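Local coordinates for protein arginine kinase (Cydia pomonella granulosis virus, PDB 6VVG) that probably transfers phosphate from ATP to serine or threonine residues of proteins, as the granulovirus kinase PK-1, whose activity relies on side-to-side dimerisation, at residues R109-N114 against Y149-K154; V202-L207 against P238-E243; A249-R254 against I272-L277. One frame throughout, in Å; residues are numbered along the deposited sequence.

In the fold
After an N-terminal helix, 5-13, the chain builds the small lobe with its five-stranded sheet; all three contacts come later and follow one another in series, none nesting or crossing. Interaction 1 joins the loop ahead of helix 115-133 to the turn between strands 147-148 and 157-158, closing a loop that contains that helix. Interaction 2 brings the chain from helix 192-208 round to the segment leading into helix 247-256. Interaction 3 closes the shortest loop, between helix 247-256 and the segment after helix 268-272. Leu113 touches Ile206, linking interactions 1 and 2, while Asn250 bonds to Ile242, linking interactions 2 and 3.

Interaction 1. Residues R109-N114 against Y149-K154; sequences RELRLN and YDRKKK
Leu111 and Arg151 make the main apolar meeting here, a case of an arginine met by a methyl along its chain and over its flat face. The leucine lies athwart the arginine chain: CD2 of Leu111 lies 3.5 Å from CD of Arg151 and also sits over one face of the guanidinium, displaced toward its rim. Arg151 reaches this place with CG wedged between its backbone N and carbonyl carbon (chi1 59°), after which the chain runs extended to NE. A separate apolar pair is Leu113 CD2 against Tyr149 CE1 at 4.0 Å. Phe102 receives both leucines and meets the Tyr149 ring edge-to-face, while Ile121 of helix 115-133 touches Leu113 and Tyr149.

The polar link across the contact is indirect. One water accepts from Arg112 N at 3.1 Å and, in the plane of the guanidinium, from Arg151 NH1, also at 3.1 Å. The carbonyl O of Arg109 comes within 3.2 Å of Arg151 NH2, but at an angle too poor for a hydrogen bond.

Within 149-154, Asp150 organises the turn. Its OD1 accepts from Lys152 N, an Asx turn, and from Lys153 N at 2.7 Å, an Asx motif, while OD2 forms a salt bridge with Lys153 NZ at 2.9 Å. OD2 also bonds to the hydroxyl of Ser95, a residue of the AMP pocket.

Arg109 NH1, 4.5 Å from Arg151 NE, may oppose the association slightly. No salt bridge spans the two segments, so the chemistry implies a modest surface association: one methyl of Leu111 and a shared water hold the arginine, and the turn that carries it is braced by Asp150, through its side chain and its backbone O.

Interaction 2. Residues V202-L207 against P238-E243; sequences VAYEIL and PLPTIE
Tyr204 reaches out from its helix to Pro240, and its hydroxyl donates to the backbone O of Pro240 at 2.7 Å. The oxygen approaches from above the carbonyl plane, 41° out of it, while that same carbonyl O lies at the edge of the tyrosine ring and close to the ring's own plane. Beside the bond, the hydroxyl also rests against the proline, with OH 3.3 Å from Pro240 CB.

The flat of the ring serves a different partner. Ile242 lays CG1 and CD1 over one face; CD1 stands 4.0 Å from the ring centroid and only 17° off its normal, a clear CH-pi contact. Leu239 runs antiparallel alongside the phenol and adds its branch point, CG lying 3.7 Å from Tyr204 CE2. Ile242 CD1 is shared, for it also meets Leu207 CB at 4.0 Å, one helical turn along from Tyr204. Tyr204 carries its ring away from the helix axis toward the loop with CG anti to the backbone N (chi1 -166°), which delivers the phenol to Pro240.

One shell further out, both sides are held by the next helix. The loop runs extended through 239-241, and the backbone N of Ile242 gives its hydrogen to Asn250 OD1, fixing the residue that covers the ring. Val253, on the same helix 247-256, packs on Tyr204 and Leu207, and Pro212 touches both Tyr204 and Leu239. The pattern illustrates how a buried phenol can be apolar over its face and polar at its rim. In the protein kinase fold it belongs to the large lobe, where the central F helix, here 192-208, receives the segment running from the G helix into the H helix.

Interaction 3. Residues A249-R254 against I272-L277; sequences ANDFVR and IKHPFL
Phe252 lies among His274, Phe276 and Leu277, and following it outward from the backbone reads off much of the contact. Its CA already sits over one face of the His274 imidazole, 3.9 Å from the ring centroid. CB comes next, 3.7 Å from Phe276 CB. A chi1 of -177° swings the ring away from the backbone N and into the other segment. CG meets Phe276 CD2 at 3.7 Å, and CD2 touches that same atom; Phe276 CD2 thus lies over one face of Phe252, the two rings being oblique to each other. On the other branch, CD1 approaches His274 ND1 at 3.7 Å; here the edge of Phe252 turns toward the face of His274 in an offset edge-to-face pair, planes 62° apart. At the tip, CE1 and CZ both meet Leu277 CD1, the former at 3.7 Å.

The histidine is itself held through both nitrogens. NE2 donates to Asp251 OD2 at 2.9 Å, nearly straight at 159° and close to the imidazole plane, and that carboxylate oxygen also forms a salt bridge with Arg255. ND1 accepts from Phe276 N at 3.0 Å, an arrangement consistent with a neutral ring protonated at NE2. Phe276 is covered in turn by Ala249, whose CA lies over its face.

Here an aromatic cluster and a histidine-carboxylate bond from a buried imidazole share one site. The sequence His-Pro-Phe following the last helix is the HPF motif seen in many protein kinases, here packed against the H helix, 247-256, at the base of the large lobe.

Interaction 1. Residues R109-N114 against Y149-K154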
loop_
_atom_site.group_PDB
_atom_site.type_symbol
_atom_site.label_atom_id
_atom_site.label_comp_id
_atom_site.label_asym_id
_atom_site.label_seq_id
_atom_site.Cartn_x
_atom_site.Cartn_y
_atom_site.Cartn_z
ATOM N N ARG A 109 2.264 25.428 -30.678
ATOM C CA ARG A 109 0.929 25.859 -30.292
ATOM C C ARG A 109 0.944 27.065 -29.361
ATOM O O ARG A 109 -0.089 27.389 -28.766
ATOM C CB ARG A 109 0.181 24.698 -29.638
ATOM C CG ARG A 109 0.132 23.432 -30.486
ATOM C CD ARG A 109 -0.881 22.435 -29.917
ATOM N NE ARG A 109 -2.213 23.031 -29.851
ATOM C CZ ARG A 109 -3.107 22.773 -28.905
ATOM N NH1 ARG A 109 -4.289 23.375 -28.928
ATOM N NH2 ARG A 109 -2.824 21.909 -27.938
ATOM N N GLU A 110 2.088 27.734 -29.225
ATOM C CA GLU A 110 2.193 28.965 -28.442
ATOM C C GLU A 110 1.752 28.746 -26.997
ATOM O O GLU A 110 1.096 29.597 -26.392
ATOM C CB GLU A 110 1.387 30.096 -29.084
ATOM C CG GLU A 110 1.747 30.387 -30.531
ATOM C CD GLU A 110 3.078 31.099 -30.670
ATOM O OE1 GLU A 110 3.165 32.287 -30.290
ATOM O OE2 GLU A 110 4.037 30.470 -31.160
ATOM N N LEU A 111 2.123 27.600 -26.437
ATOM C CA LEU A 111 1.785 27.303 -25.053
ATOM C C LEU A 111 2.689 28.094 -24.114
ATOM O O LEU A 111 3.911 28.105 -24.276
ATOM C CB LEU A 111 1.932 25.807 -24.783
ATOM C CG LEU A 111 1.156 24.872 -25.710
ATOM C CD1 LEU A 111 1.237 23.428 -25.255
ATOM C CD2 LEU A 111 -0.306 25.326 -25.800
ATOM N N ARG A 112 2.086 28.759 -23.132
ATOM C CA ARG A 112 2.866 29.435 -22.107
ATOM C C ARG A 112 2.120 29.414 -20.782
ATOM O O ARG A 112 0.887 29.442 -20.745
ATOM C CB ARG A 112 3.178 30.890 -22.479
ATOM C CG ARG A 112 3.481 31.145 -23.945
ATOM C CD ARG A 112 4.075 32.545 -24.137
ATOM N NE ARG A 112 3.443 33.543 -23.273
ATOM C CZ ARG A 112 3.972 33.999 -22.143
ATOM N NH1 ARG A 112 3.322 34.905 -21.424
ATOM N NH2 ARG A 112 5.153 33.555 -21.733
ATOM N N LEU A 113 2.889 29.397 -19.693
ATOM C CA LEU A 113 2.367 29.490 -18.333
ATOM C C LEU A 113 2.964 30.734 -17.684
ATOM O O LEU A 113 4.172 30.783 -17.427
ATOM C CB LEU A 113 2.718 28.243 -17.521
ATOM C CG LEU A 113 2.091 26.905 -17.906
ATOM C CD1 LEU A 113 2.761 25.768 -17.131
ATOM C CD2 LEU A 113 0.599 26.920 -17.649
ATOM N N ASN A 114 2.130 31.738 -17.420
ATOM C CA ASN A 114 2.607 32.920 -16.718
ATOM C C ASN A 114 2.652 32.645 -15.214
ATOM O O ASN A 114 2.272 31.571 -14.738
ATOM C CB ASN A 114 1.740 34.137 -17.046
ATOM C CG ASN A 114 0.304 33.989 -16.582
ATOM O OD1 ASN A 114 -0.027 33.106 -15.794
ATOM N ND2 ASN A 114 -0.561 34.867 -17.077
ATOM N N TYR A 149 -2.302 18.468 -17.798
ATOM C CA TYR A 149 -2.817 19.833 -17.772
ATOM C C TYR A 149 -2.986 20.299 -19.212
ATOM O O TYR A 149 -2.125 20.033 -20.054
ATOM C CB TYR A 149 -1.860 20.762 -17.003
ATOM C CG TYR A 149 -2.299 22.209 -16.886
ATOM C CD1 TYR A 149 -2.073 23.110 -17.916
ATOM C CD2 TYR A 149 -2.921 22.678 -15.733
ATOM C CE1 TYR A 149 -2.465 24.432 -17.812
ATOM C CE2 TYR A 149 -3.317 24.000 -15.621
ATOM C CZ TYR A 149 -3.085 24.872 -16.663
ATOM O OH TYR A 149 -3.475 26.189 -16.558
ATOM N N ASP A 150 -4.102 20.972 -19.490
ATOM C CA ASP A 150 -4.346 21.582 -20.791
ATOM C C ASP A 150 -4.937 22.966 -20.562
ATOM O O ASP A 150 -5.512 23.249 -19.510
ATOM C CB ASP A 150 -5.278 20.723 -21.656
ATOM C CG ASP A 150 -6.662 20.591 -21.067
ATOM O OD1 ASP A 150 -7.462 21.534 -21.226
ATOM O OD2 ASP A 150 -6.953 19.540 -20.454
ATOM N N ARG A 151 -4.778 23.840 -21.549
ATOM C CA ARG A 151 -5.151 25.233 -21.361
ATOM C C ARG A 151 -6.629 25.495 -21.548
ATOM O O ARG A 151 -7.060 26.650 -21.463
ATOM C CB ARG A 151 -4.376 26.120 -22.322
ATOM C CG ARG A 151 -4.567 25.824 -23.870
ATOM C CD ARG A 151 -3.380 26.525 -24.580
ATOM N NE ARG A 151 -3.591 26.727 -26.007
ATOM C CZ ARG A 151 -2.947 27.630 -26.735
ATOM N NH1 ARG A 151 -2.043 28.411 -26.165
ATOM N NH2 ARG A 151 -3.192 27.738 -28.036
ATOM N N LYS A 152 -7.427 24.460 -21.754
ATOM C CA LYS A 152 -8.876 24.622 -21.780
ATOM C C LYS A 152 -9.549 24.227 -20.468
ATOM O O LYS A 152 -10.254 25.036 -19.865
ATOM C CB LYS A 152 -9.444 23.792 -22.913
ATOM C CG LYS A 152 -10.676 24.296 -23.545
ATOM C CD LYS A 152 -11.845 24.186 -22.611
ATOM C CE LYS A 152 -13.164 24.014 -23.351
ATOM N NZ LYS A 152 -14.211 23.686 -22.326
ATOM N N LYS A 153 -9.299 23.013 -19.978
ATOM C CA LYS A 153 -9.758 22.642 -18.638
ATOM C C LYS A 153 -9.000 23.407 -17.552
ATOM O O LYS A 153 -9.587 23.842 -16.551
ATOM C CB LYS A 153 -9.582 21.134 -18.444
ATOM C CG LYS A 153 -10.585 20.268 -19.201
ATOM C CD LYS A 153 -10.011 18.884 -19.476
ATOM C CE LYS A 153 -10.391 18.397 -20.867
ATOM N NZ LYS A 153 -9.208 18.297 -21.775
ATOM N N LYS A 154 -7.694 23.588 -17.740
ATOM C CA LYS A 154 -6.838 24.167 -16.711
ATOM C C LYS A 154 -6.965 23.385 -15.409
ATOM O O LYS A 154 -6.914 23.954 -14.319
ATOM C CB LYS A 154 -7.163 25.647 -16.490
ATOM C CG LYS A 154 -7.306 26.431 -17.783
ATOM C CD LYS A 154 -6.838 27.868 -17.621
ATOM C CE LYS A 154 -6.794 28.579 -18.968
ATOM N NZ LYS A 154 -7.987 28.254 -19.807
HETATM O O HOH W 1 -1.040 28.853 -23.272
#

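Interaction 2. Residues V202-L207 against P238-E243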
loop_
_atom_site.group_PDB
_atom_site.type_symbol
_atom_site.label_atom_id
_atom_site.label_comp_id
_atom_site.label_asym_id
_atom_site.label_seq_id
_atom_site.Cartn_x
_atom_site.Cartn_y
_atom_site.Cartn_z
ATOM N N VAL A 202 9.618 20.997 -10.326
ATOM C CA VAL A 202 8.510 21.315 -11.221
ATOM C C VAL A 202 8.203 22.805 -11.179
ATOM O O VAL A 202 7.985 23.437 -12.220
ATOM C CB VAL A 202 7.271 20.475 -10.856
ATOM C CG1 VAL A 202 6.064 20.923 -11.664
ATOM C CG2 VAL A 202 7.550 18.997 -11.068
ATOM N N ALA A 203 8.175 23.391 -9.979
ATOM C CA ALA A 203 7.860 24.810 -9.853
ATOM C C ALA A 203 8.903 25.659 -10.565
ATOM O O ALA A 203 8.569 26.603 -11.291
ATOM C CB ALA A 203 7.759 25.191 -8.374
ATOM N N TYR A 204 10.182 25.334 -10.372
ATOM C CA TYR A 204 11.227 26.062 -11.079
ATOM C C TYR A 204 11.057 25.933 -12.588
ATOM O O TYR A 204 11.258 26.900 -13.331
ATOM C CB TYR A 204 12.607 25.559 -10.659
ATOM C CG TYR A 204 13.723 26.489 -11.082
ATOM C CD1 TYR A 204 14.175 26.519 -12.400
ATOM C CD2 TYR A 204 14.310 27.354 -10.172
ATOM C CE1 TYR A 204 15.184 27.382 -12.791
ATOM C CE2 TYR A 204 15.324 28.212 -10.553
ATOM C CZ TYR A 204 15.755 28.223 -11.860
ATOM O OH TYR A 204 16.764 29.079 -12.235
ATOM N N GLU A 205 10.676 24.745 -13.055
ATOM C CA GLU A 205 10.607 24.500 -14.490
ATOM C C GLU A 205 9.451 25.259 -15.127
ATOM O O GLU A 205 9.619 25.887 -16.177
ATOM C CB GLU A 205 10.490 23.000 -14.754
ATOM C CG GLU A 205 11.789 22.253 -14.486
ATOM C CD GLU A 205 11.680 20.763 -14.716
ATOM O OE1 GLU A 205 10.746 20.144 -14.162
ATOM O OE2 GLU A 205 12.532 20.213 -15.445
ATOM N N ILE A 206 8.266 25.222 -14.513
ATOM C CA ILE A 206 7.149 25.927 -15.135
ATOM C C ILE A 206 7.327 27.435 -15.018
ATOM O O ILE A 206 6.912 28.185 -15.909
ATOM C CB ILE A 206 5.793 25.485 -14.557
ATOM C CG1 ILE A 206 5.732 25.678 -13.044
ATOM C CG2 ILE A 206 5.505 24.041 -14.935
ATOM C CD1 ILE A 206 4.349 25.394 -12.467
ATOM N N LEU A 207 7.936 27.910 -13.929
ATOM C CA LEU A 207 8.123 29.349 -13.768
ATOM C C LEU A 207 9.168 29.882 -14.739
ATOM O O LEU A 207 8.986 30.952 -15.333
ATOM C CB LEU A 207 8.524 29.672 -12.329
ATOM C CG LEU A 207 7.402 29.677 -11.292
ATOM C CD1 LEU A 207 7.977 29.678 -9.879
ATOM C CD2 LEU A 207 6.482 30.867 -11.502
ATOM N N PRO A 238 24.906 27.763 -6.947
ATOM C CA PRO A 238 23.786 28.696 -6.769
ATOM C C PRO A 238 22.613 28.370 -7.688
ATOM O O PRO A 238 22.790 28.000 -8.850
ATOM C CB PRO A 238 24.401 30.061 -7.112
ATOM C CG PRO A 238 25.888 29.894 -6.800
ATOM C CD PRO A 238 26.185 28.455 -7.212
ATOM N N LEU A 239 21.406 28.527 -7.154
ATOM C CA LEU A 239 20.198 28.416 -7.965
ATOM C C LEU A 239 20.019 29.685 -8.781
ATOM O O LEU A 239 19.938 30.777 -8.205
ATOM C CB LEU A 239 18.980 28.190 -7.079
ATOM C CG LEU A 239 17.720 27.702 -7.793
ATOM C CD1 LEU A 239 17.931 26.267 -8.297
ATOM C CD2 LEU A 239 16.490 27.784 -6.900
ATOM N N PRO A 240 19.967 29.603 -10.114
ATOM C CA PRO A 240 19.817 30.826 -10.912
ATOM C C PRO A 240 18.526 31.567 -10.590
ATOM O O PRO A 240 17.465 30.966 -10.409
ATOM C CB PRO A 240 19.820 30.317 -12.359
ATOM C CG PRO A 240 20.539 28.993 -12.307
ATOM C CD PRO A 240 20.206 28.409 -10.950
ATOM N N THR A 241 18.628 32.893 -10.533
ATOM C CA THR A 241 17.441 33.729 -10.433
ATOM C C THR A 241 16.591 33.576 -11.689
ATOM O O THR A 241 17.111 33.507 -12.806
ATOM C CB THR A 241 17.836 35.196 -10.247
ATOM O OG1 THR A 241 18.616 35.338 -9.053
ATOM C CG2 THR A 241 16.599 36.077 -10.155
ATOM N N ILE A 242 15.275 33.518 -11.504
ATOM C CA ILE A 242 14.331 33.512 -12.617
ATOM C C ILE A 242 14.002 34.969 -12.919
ATOM O O ILE A 242 13.291 35.624 -12.155
ATOM C CB ILE A 242 13.071 32.703 -12.295
ATOM C CG1 ILE A 242 13.461 31.322 -11.769
ATOM C CG2 ILE A 242 12.203 32.571 -13.538
ATOM C CD1 ILE A 242 12.294 30.510 -11.245
ATOM N N GLU A 243 14.522 35.475 -14.038
ATOM C CA GLU A 243 14.606 36.920 -14.230
ATOM C C GLU A 243 13.227 37.568 -14.264
ATOM O O GLU A 243 13.001 38.600 -13.621
ATOM C CB GLU A 243 15.378 37.227 -15.515
ATOM C CG GLU A 243 15.818 38.678 -15.664
ATOM C CD GLU A 243 16.679 39.166 -14.508
ATOM O OE1 GLU A 243 17.156 38.330 -13.713
ATOM O OE2 GLU A 243 16.882 40.393 -14.401
#

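Interaction 3. Residues A249-R254 against I272-L277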
loop_
_atom_site.group_PDB
_atom_site.type_symbol
_atom_site.label_atom_id
_atom_site.label_comp_id
_atom_site.label_asym_id
_atom_site.label_seq_id
_atom_site.Cartn_x
_atom_site.Cartn_y
_atom_site.Cartn_z
ATOM N N ALA A 249 8.198 34.661 -6.115
ATOM C CA ALA A 249 8.347 33.413 -6.857
ATOM C C ALA A 249 9.781 32.907 -6.789
ATOM O O ALA A 249 10.018 31.702 -6.644
ATOM C CB ALA A 249 7.916 33.608 -8.310
ATOM N N ASN A 250 10.751 33.812 -6.899
ATOM C CA ASN A 250 12.144 33.402 -6.778
ATOM C C ASN A 250 12.436 32.885 -5.377
ATOM O O ASN A 250 13.012 31.806 -5.216
ATOM C CB ASN A 250 13.066 34.565 -7.134
ATOM C CG ASN A 250 13.339 34.647 -8.622
ATOM O OD1 ASN A 250 13.984 33.768 -9.197
ATOM N ND2 ASN A 250 12.841 35.699 -9.257
ATOM N N ASP A 251 12.014 33.620 -4.347
ATOM C CA ASP A 251 12.246 33.159 -2.982
ATOM C C ASP A 251 11.627 31.788 -2.745
ATOM O O ASP A 251 12.173 30.982 -1.982
ATOM C CB ASP A 251 11.688 34.170 -1.981
ATOM C CG ASP A 251 12.226 33.959 -0.582
ATOM O OD1 ASP A 251 13.441 34.157 -0.376
ATOM O OD2 ASP A 251 11.435 33.586 0.309
ATOM N N PHE A 252 10.497 31.504 -3.396
ATOM C CA PHE A 252 9.859 30.200 -3.247
ATOM C C PHE A 252 10.774 29.084 -3.736
ATOM O O PHE A 252 11.031 28.116 -3.012
ATOM C CB PHE A 252 8.528 30.186 -4.002
ATOM C CG PHE A 252 7.753 28.905 -3.851
ATOM C CD1 PHE A 252 7.153 28.580 -2.645
ATOM C CD2 PHE A 252 7.622 28.030 -4.918
ATOM C CE1 PHE A 252 6.439 27.401 -2.505
ATOM C CE2 PHE A 252 6.911 26.849 -4.782
ATOM C CZ PHE A 252 6.317 26.537 -3.576
ATOM N N VAL A 253 11.290 29.203 -4.962
ATOM C CA VAL A 253 12.047 28.091 -5.529
ATOM C C VAL A 253 13.389 27.944 -4.826
ATOM O O VAL A 253 13.882 26.825 -4.631
ATOM C CB VAL A 253 12.209 28.252 -7.053
ATOM C CG1 VAL A 253 10.836 28.320 -7.723
ATOM C CG2 VAL A 253 13.043 29.473 -7.391
ATOM N N ARG A 254 14.000 29.061 -4.419
ATOM C CA ARG A 254 15.231 28.958 -3.640
ATOM C C ARG A 254 15.006 28.086 -2.409
ATOM O O ARG A 254 15.758 27.140 -2.146
ATOM C CB ARG A 254 15.729 30.336 -3.195
ATOM C CG ARG A 254 15.786 31.423 -4.246
ATOM C CD ARG A 254 16.838 31.157 -5.330
ATOM N NE ARG A 254 17.333 32.408 -5.904
ATOM C CZ ARG A 254 18.616 32.680 -6.115
ATOM N NH1 ARG A 254 18.973 33.849 -6.631
ATOM N NH2 ARG A 254 19.544 31.777 -5.828
ATOM N N ILE A 272 2.884 25.627 1.914
ATOM C CA ILE A 272 1.608 26.293 1.688
ATOM C C ILE A 272 1.540 27.660 2.352
ATOM O O ILE A 272 0.690 28.479 1.982
ATOM C CB ILE A 272 0.472 25.375 2.176
ATOM C CG1 ILE A 272 -0.852 25.752 1.511
ATOM C CG2 ILE A 272 0.344 25.430 3.694
ATOM C CD1 ILE A 272 -0.903 25.443 0.033
ATOM N N LYS A 273 2.421 27.947 3.304
ATOM C CA LYS A 273 2.411 29.228 3.995
ATOM C C LYS A 273 3.414 30.227 3.426
ATOM O O LYS A 273 3.506 31.346 3.937
ATOM C CB LYS A 273 2.681 29.018 5.489
ATOM C CG LYS A 273 1.501 28.426 6.251
ATOM C CD LYS A 273 1.833 28.157 7.718
ATOM C CE LYS A 273 0.608 27.637 8.466
ATOM N NZ LYS A 273 0.708 27.855 9.938
ATOM N N HIS A 274 4.153 29.865 2.383
ATOM C CA HIS A 274 5.121 30.790 1.813
ATOM C C HIS A 274 4.399 31.928 1.095
ATOM O O HIS A 274 3.351 31.706 0.479
ATOM C CB HIS A 274 6.048 30.069 0.839
ATOM C CG HIS A 274 7.174 30.920 0.344
ATOM N ND1 HIS A 274 7.066 31.728 -0.768
ATOM C CD2 HIS A 274 8.427 31.106 0.822
ATOM C CE1 HIS A 274 8.206 32.368 -0.957
ATOM N NE2 HIS A 274 9.047 32.010 -0.004
ATOM N N PRO A 275 4.929 33.158 1.159
ATOM C CA PRO A 275 4.239 34.283 0.498
ATOM C C PRO A 275 3.806 33.988 -0.929
ATOM O O PRO A 275 2.701 34.374 -1.323
ATOM C CB PRO A 275 5.286 35.405 0.555
ATOM C CG PRO A 275 5.998 35.146 1.880
ATOM C CD PRO A 275 6.103 33.609 1.938
ATOM N N PHE A 276 4.641 33.302 -1.712
ATOM C CA PHE A 276 4.299 33.051 -3.108
ATOM C C PHE A 276 2.928 32.405 -3.242
ATOM O O PHE A 276 2.146 32.770 -4.125
ATOM C CB PHE A 276 5.355 32.159 -3.754
ATOM C CG PHE A 276 5.077 31.843 -5.195
ATOM C CD1 PHE A 276 4.898 32.858 -6.111
ATOM C CD2 PHE A 276 4.997 30.527 -5.631
ATOM C CE1 PHE A 276 4.648 32.579 -7.441
ATOM C CE2 PHE A 276 4.743 30.240 -6.961
ATOM C CZ PHE A 276 4.569 31.269 -7.866
ATOM N N LEU A 277 2.623 31.439 -2.382
ATOM C CA LEU A 277 1.376 30.691 -2.469
ATOM C C LEU A 277 0.240 31.334 -1.687
ATOM O O LEU A 277 -0.880 30.814 -1.713
ATOM C CB LEU A 277 1.600 29.259 -1.979
ATOM C CG LEU A 277 2.711 28.505 -2.714
ATOM C CD1 LEU A 277 2.746 27.042 -2.289
ATOM C CD2 LEU A 277 2.547 28.618 -4.226
#